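Local atomic coordinates of lectin (Polyandrocarpa misakiensis, PDB entry 1BYF), a protein that binds galactose through a calcium ion as a dimeric C-type lectin and takes part in the tunicate's defence against microorganisms. Residues D2-Y14 and C111-L123. Residues are numbered along the deposited sequence; the frame is centred on the assembly and turned at random.
Sequences DYEILFSDETMNY and CGGARRVICEKEL. With ZN (zinc ion), chain D.
The pairing of the N- and C-terminal strands that closes the C-type lectin fold joins Tyr3–Ser8 antiparallel to Val117–Glu122. Backbone bonds run in both directions at Glu4–Lys121 and Leu6–Cys119; at Ser8–Val117 the return bond, from Val117 N, is weak. At Asp9 the chain turns a corner, and a beta bulge shifts the register by two before Met12 pairs with Arg115.

On the face turned to helix 36-49, the Phe7 ring lies alongside Ile118, CD2 3.9 Å from CG1, and Ile5 CD1 rests 3.8 Å from Glu120 CB. The Glu120 carboxylate runs beside the Tyr3 ring, the planes 53° apart; Glu120 OE1 accepts hydrogen bonds from the backbone N of Ser30 and Ala32, and Tyr3 OH is hydrogen-bonded to Ser31 OG. The other face carries Leu6 and Cys119, which is disulfide-linked to Cys21 of helix 14-22. There the Met12 chain is bent so that it crosses Val117 at about a right angle, CE 3.6 Å from CG2. The outer edge of strand 3-8 pairs antiparallel with the second subunit, carrying the sheet across the dimer.

At the corner Arg116 reaches back with its chain extended from CG to NE. NE meets Asp9 OD1 at 2.9 Å, on the anti side of the carboxylate, in a salt bridge whose N-H...O bond is nearly straight (171°). Carboxylate and guanidinium planes are turned 75° apart. Asp9 O sits over one face of the guanidinium, 3.7 Å above its plane.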
loop_
_atom_site.group_PDB
_atom_site.type_symbol
_atom_site.label_atom_id
_atom_site.label_comp_id
_atom_site.label_asym_id
_atom_site.label_seq_id
_atom_site.Cartn_x
_atom_site.Cartn_y
_atom_site.Cartn_z
ATOM N N ASP A 2 -9.167 10.619 0.540
ATOM C CA ASP A 2 -9.136 9.274 1.097
ATOM C C ASP A 2 -9.200 8.204 0.013
ATOM O O ASP A 2 -9.971 8.313 -0.942
ATOM C CB ASP A 2 -10.334 9.026 2.004
ATOM C CG ASP A 2 -10.362 9.803 3.295
ATOM O OD1 ASP A 2 -9.429 10.557 3.617
ATOM O OD2 ASP A 2 -11.381 9.635 3.996
ATOM N N TYR A 3 -8.467 7.112 0.226
ATOM C CA TYR A 3 -8.433 6.044 -0.750
ATOM C C TYR A 3 -8.165 4.663 -0.166
ATOM O O TYR A 3 -7.824 4.382 0.972
ATOM C CB TYR A 3 -7.245 6.249 -1.717
ATOM C CG TYR A 3 -7.229 7.522 -2.516
ATOM C CD1 TYR A 3 -6.603 8.643 -1.984
ATOM C CD2 TYR A 3 -7.799 7.615 -3.778
ATOM C CE1 TYR A 3 -6.561 9.839 -2.681
ATOM C CE2 TYR A 3 -7.763 8.808 -4.473
ATOM C CZ TYR A 3 -7.140 9.907 -3.932
ATOM O OH TYR A 3 -7.129 11.067 -4.674
ATOM N N GLU A 4 -8.227 3.715 -1.085
ATOM C CA GLU A 4 -7.823 2.342 -0.970
ATOM C C GLU A 4 -6.632 2.236 -1.956
ATOM O O GLU A 4 -6.815 2.633 -3.105
ATOM C CB GLU A 4 -8.848 1.314 -1.387
ATOM C CG GLU A 4 -9.842 0.882 -0.332
ATOM C CD GLU A 4 -10.900 -0.037 -0.901
ATOM O OE1 GLU A 4 -10.754 -0.483 -2.062
ATOM O OE2 GLU A 4 -11.903 -0.374 -0.244
ATOM N N ILE A 5 -5.493 1.802 -1.463
ATOM C CA ILE A 5 -4.314 1.688 -2.323
ATOM C C ILE A 5 -3.807 0.246 -2.287
ATOM O O ILE A 5 -3.577 -0.309 -1.217
ATOM C CB ILE A 5 -3.194 2.640 -1.885
ATOM C CG1 ILE A 5 -3.679 4.091 -1.887
ATOM C CG2 ILE A 5 -1.957 2.474 -2.760
ATOM C CD1 ILE A 5 -4.063 4.649 -3.243
ATOM N N LEU A 6 -3.671 -0.340 -3.465
ATOM C CA LEU A 6 -3.202 -1.719 -3.572
ATOM C C LEU A 6 -1.847 -1.734 -4.280
ATOM O O LEU A 6 -1.723 -1.135 -5.340
ATOM C CB LEU A 6 -4.233 -2.540 -4.343
ATOM C CG LEU A 6 -3.814 -3.933 -4.822
ATOM C CD1 LEU A 6 -3.435 -4.845 -3.669
ATOM C CD2 LEU A 6 -4.945 -4.587 -5.611
ATOM N N PHE A 7 -0.849 -2.357 -3.691
ATOM C CA PHE A 7 0.474 -2.487 -4.287
ATOM C C PHE A 7 0.661 -3.969 -4.627
ATOM O O PHE A 7 0.367 -4.797 -3.754
ATOM C CB PHE A 7 1.591 -2.082 -3.338
ATOM C CG PHE A 7 1.629 -0.652 -2.896
ATOM C CD1 PHE A 7 0.925 -0.235 -1.778
ATOM C CD2 PHE A 7 2.396 0.276 -3.585
ATOM C CE1 PHE A 7 0.975 1.084 -1.367
ATOM C CE2 PHE A 7 2.453 1.595 -3.178
ATOM C CZ PHE A 7 1.741 2.003 -2.071
ATOM N N SER A 8 1.145 -4.289 -5.808
ATOM C CA SER A 8 1.353 -5.693 -6.153
ATOM C C SER A 8 2.753 -5.947 -6.701
ATOM O O SER A 8 3.252 -5.207 -7.549
ATOM C CB SER A 8 0.292 -6.199 -7.131
ATOM O OG SER A 8 0.634 -7.521 -7.540
ATOM N N ASP A 9 3.382 -6.998 -6.191
ATOM C CA ASP A 9 4.709 -7.401 -6.627
ATOM C C ASP A 9 4.665 -8.098 -7.986
ATOM O O ASP A 9 5.705 -8.363 -8.578
ATOM C CB ASP A 9 5.370 -8.341 -5.609
ATOM C CG ASP A 9 5.928 -7.530 -4.444
ATOM O OD1 ASP A 9 6.538 -6.476 -4.728
ATOM O OD2 ASP A 9 5.755 -7.963 -3.294
ATOM N N GLU A 10 3.464 -8.384 -8.451
ATOM C CA GLU A 10 3.231 -8.997 -9.748
ATOM C C GLU A 10 3.555 -8.008 -10.865
ATOM O O GLU A 10 3.035 -6.900 -10.762
ATOM C CB GLU A 10 1.717 -9.225 -9.881
ATOM C CG GLU A 10 1.229 -10.628 -9.632
ATOM C CD GLU A 10 0.688 -11.239 -10.916
ATOM O OE1 GLU A 10 -0.499 -10.996 -11.223
ATOM O OE2 GLU A 10 1.462 -11.947 -11.594
ATOM N N THR A 11 4.309 -8.386 -11.874
ATOM C CA THR A 11 4.629 -7.454 -12.949
ATOM C C THR A 11 3.823 -7.712 -14.215
ATOM O O THR A 11 3.421 -8.837 -14.508
ATOM C CB THR A 11 6.134 -7.536 -13.273
ATOM O OG1 THR A 11 6.406 -8.889 -13.651
ATOM C CG2 THR A 11 6.957 -7.169 -12.052
ATOM N N MET A 12 3.606 -6.653 -14.978
ATOM C CA MET A 12 2.838 -6.666 -16.200
ATOM C C MET A 12 3.186 -5.435 -17.059
ATOM O O MET A 12 3.777 -4.495 -16.541
ATOM C CB MET A 12 1.358 -6.440 -15.912
ATOM C CG MET A 12 0.429 -7.559 -15.557
ATOM S SD MET A 12 -0.768 -6.899 -14.336
ATOM C CE MET A 12 0.082 -7.427 -12.849
ATOM N N ASN A 13 2.660 -5.481 -18.282
ATOM C CA ASN A 13 2.801 -4.310 -19.151
ATOM C C ASN A 13 1.716 -3.320 -18.712
ATOM O O ASN A 13 0.872 -3.636 -17.865
ATOM C CB ASN A 13 2.727 -4.640 -20.631
ATOM C CG ASN A 13 1.463 -5.328 -21.079
ATOM O OD1 ASN A 13 0.385 -5.110 -20.516
ATOM N ND2 ASN A 13 1.572 -6.174 -22.104
ATOM N N TYR A 14 1.733 -2.129 -19.274
ATOM C CA TYR A 14 0.798 -1.075 -18.921
ATOM C C TYR A 14 -0.660 -1.418 -19.170
ATOM O O TYR A 14 -1.496 -1.175 -18.286
ATOM C CB TYR A 14 1.201 0.195 -19.673
ATOM C CG TYR A 14 0.341 1.397 -19.366
ATOM C CD1 TYR A 14 0.564 2.132 -18.214
ATOM C CD2 TYR A 14 -0.693 1.787 -20.212
ATOM C CE1 TYR A 14 -0.205 3.237 -17.909
ATOM C CE2 TYR A 14 -1.467 2.897 -19.917
ATOM C CZ TYR A 14 -1.217 3.615 -18.769
ATOM O OH TYR A 14 -1.975 4.716 -18.445
ATOM N N CYS A 111 5.229 1.235 -23.626
ATOM C CA CYS A 111 4.236 0.585 -22.767
ATOM C C CYS A 111 4.326 -0.911 -22.604
ATOM O O CYS A 111 3.500 -1.471 -21.874
ATOM C CB CYS A 111 2.857 1.049 -23.287
ATOM S SG CYS A 111 2.830 2.875 -23.347
ATOM N N GLY A 112 5.316 -1.588 -23.178
ATOM C CA GLY A 112 5.400 -3.032 -23.107
ATOM C C GLY A 112 6.225 -3.673 -22.025
ATOM O O GLY A 112 6.143 -4.899 -21.856
ATOM N N GLY A 113 7.027 -2.943 -21.260
ATOM C CA GLY A 113 7.856 -3.551 -20.228
ATOM C C GLY A 113 7.069 -4.015 -19.016
ATOM O O GLY A 113 6.026 -3.465 -18.673
ATOM N N ALA A 114 7.564 -5.056 -18.348
ATOM C CA ALA A 114 6.933 -5.579 -17.141
ATOM C C ALA A 114 7.285 -4.721 -15.931
ATOM O O ALA A 114 8.467 -4.461 -15.654
ATOM C CB ALA A 114 7.418 -6.999 -16.879
ATOM N N ARG A 115 6.276 -4.262 -15.200
ATOM C CA ARG A 115 6.535 -3.477 -13.998
ATOM C C ARG A 115 5.451 -3.807 -12.963
ATOM O O ARG A 115 4.421 -4.362 -13.317
ATOM C CB ARG A 115 6.547 -1.972 -14.227
ATOM C CG ARG A 115 7.076 -1.569 -15.594
ATOM C CD ARG A 115 7.125 -0.047 -15.724
ATOM N NE ARG A 115 8.528 0.336 -15.828
ATOM C CZ ARG A 115 9.250 0.304 -16.940
ATOM N NH1 ARG A 115 8.740 -0.053 -18.105
ATOM N NH2 ARG A 115 10.522 0.661 -16.854
ATOM N N ARG A 116 5.750 -3.434 -11.726
ATOM C CA ARG A 116 4.800 -3.680 -10.638
ATOM C C ARG A 116 3.591 -2.773 -10.813
ATOM O O ARG A 116 3.586 -1.868 -11.648
ATOM C CB ARG A 116 5.491 -3.516 -9.288
ATOM C CG ARG A 116 6.389 -4.693 -8.918
ATOM C CD ARG A 116 7.219 -4.390 -7.681
ATOM N NE ARG A 116 7.829 -5.582 -7.108
ATOM C CZ ARG A 116 8.812 -6.297 -7.639
ATOM N NH1 ARG A 116 9.369 -5.964 -8.803
ATOM N NH2 ARG A 116 9.259 -7.374 -6.999
ATOM N N VAL A 117 2.552 -3.033 -10.036
ATOM C CA VAL A 117 1.294 -2.315 -10.172
ATOM C C VAL A 117 0.801 -1.686 -8.877
ATOM O O VAL A 117 0.913 -2.252 -7.792
ATOM C CB VAL A 117 0.218 -3.298 -10.691
ATOM C CG1 VAL A 117 -1.104 -2.578 -10.957
ATOM C CG2 VAL A 117 0.696 -3.995 -11.969
ATOM N N ILE A 118 0.218 -0.507 -9.028
ATOM C CA ILE A 118 -0.380 0.252 -7.949
ATOM C C ILE A 118 -1.793 0.653 -8.379
ATOM O O ILE A 118 -1.949 1.318 -9.404
ATOM C CB ILE A 118 0.384 1.539 -7.595
ATOM C CG1 ILE A 118 1.853 1.204 -7.328
ATOM C CG2 ILE A 118 -0.247 2.219 -6.384
ATOM C CD1 ILE A 118 2.722 2.430 -7.126
ATOM N N CYS A 119 -2.779 0.221 -7.602
ATOM C CA CYS A 119 -4.160 0.561 -7.888
ATOM C C CYS A 119 -4.726 1.446 -6.774
ATOM O O CYS A 119 -4.246 1.408 -5.638
ATOM C CB CYS A 119 -5.055 -0.670 -7.988
ATOM S SG CYS A 119 -4.413 -2.000 -9.012
ATOM N N GLU A 120 -5.750 2.212 -7.142
ATOM C CA GLU A 120 -6.427 3.093 -6.211
ATOM C C GLU A 120 -7.949 2.961 -6.329
ATOM O O GLU A 120 -8.503 2.514 -7.332
ATOM C CB GLU A 120 -6.064 4.565 -6.434
ATOM C CG GLU A 120 -6.655 5.209 -7.680
ATOM C CD GLU A 120 -6.488 6.708 -7.766
ATOM O OE1 GLU A 120 -5.365 7.232 -7.597
ATOM O OE2 GLU A 120 -7.497 7.417 -8.026
ATOM N N LYS A 121 -8.612 3.415 -5.274
ATOM C CA LYS A 121 -10.061 3.497 -5.236
ATOM C C LYS A 121 -10.428 4.594 -4.233
ATOM O O LYS A 121 -10.167 4.482 -3.034
ATOM C CB LYS A 121 -10.779 2.192 -4.930
ATOM C CG LYS A 121 -12.295 2.347 -4.949
ATOM C CD LYS A 121 -12.977 1.044 -4.559
ATOM C CE LYS A 121 -14.411 1.302 -4.114
ATOM N NZ LYS A 121 -15.143 2.077 -5.159
ATOM N N GLU A 122 -10.950 5.688 -4.781
ATOM C CA GLU A 122 -11.360 6.806 -3.942
ATOM C C GLU A 122 -12.476 6.330 -3.015
ATOM O O GLU A 122 -13.323 5.536 -3.420
ATOM C CB GLU A 122 -11.820 7.999 -4.779
ATOM C CG GLU A 122 -12.700 8.972 -4.010
ATOM C CD GLU A 122 -12.365 10.430 -4.219
ATOM O OE1 GLU A 122 -11.700 10.772 -5.222
ATOM O OE2 GLU A 122 -12.762 11.253 -3.364
ATOM N N LEU A 123 -12.490 6.824 -1.790
ATOM C CA LEU A 123 -13.518 6.451 -0.828
ATOM C C LEU A 123 -14.324 7.690 -0.443
ATOM O O LEU A 123 -13.686 8.662 -0.026
ATOM C CB LEU A 123 -12.876 5.881 0.435
ATOM C CG LEU A 123 -12.049 4.608 0.294
ATOM C CD1 LEU A 123 -11.262 4.344 1.572
ATOM C CD2 LEU A 123 -12.925 3.409 -0.044
HETATM ZN ZN ZN D . -11.490 10.501 5.759
HETATM O O HOH W 1 -12.011 11.431 -0.383
HETATM O O HOH W 2 4.547 -6.667 -23.188
#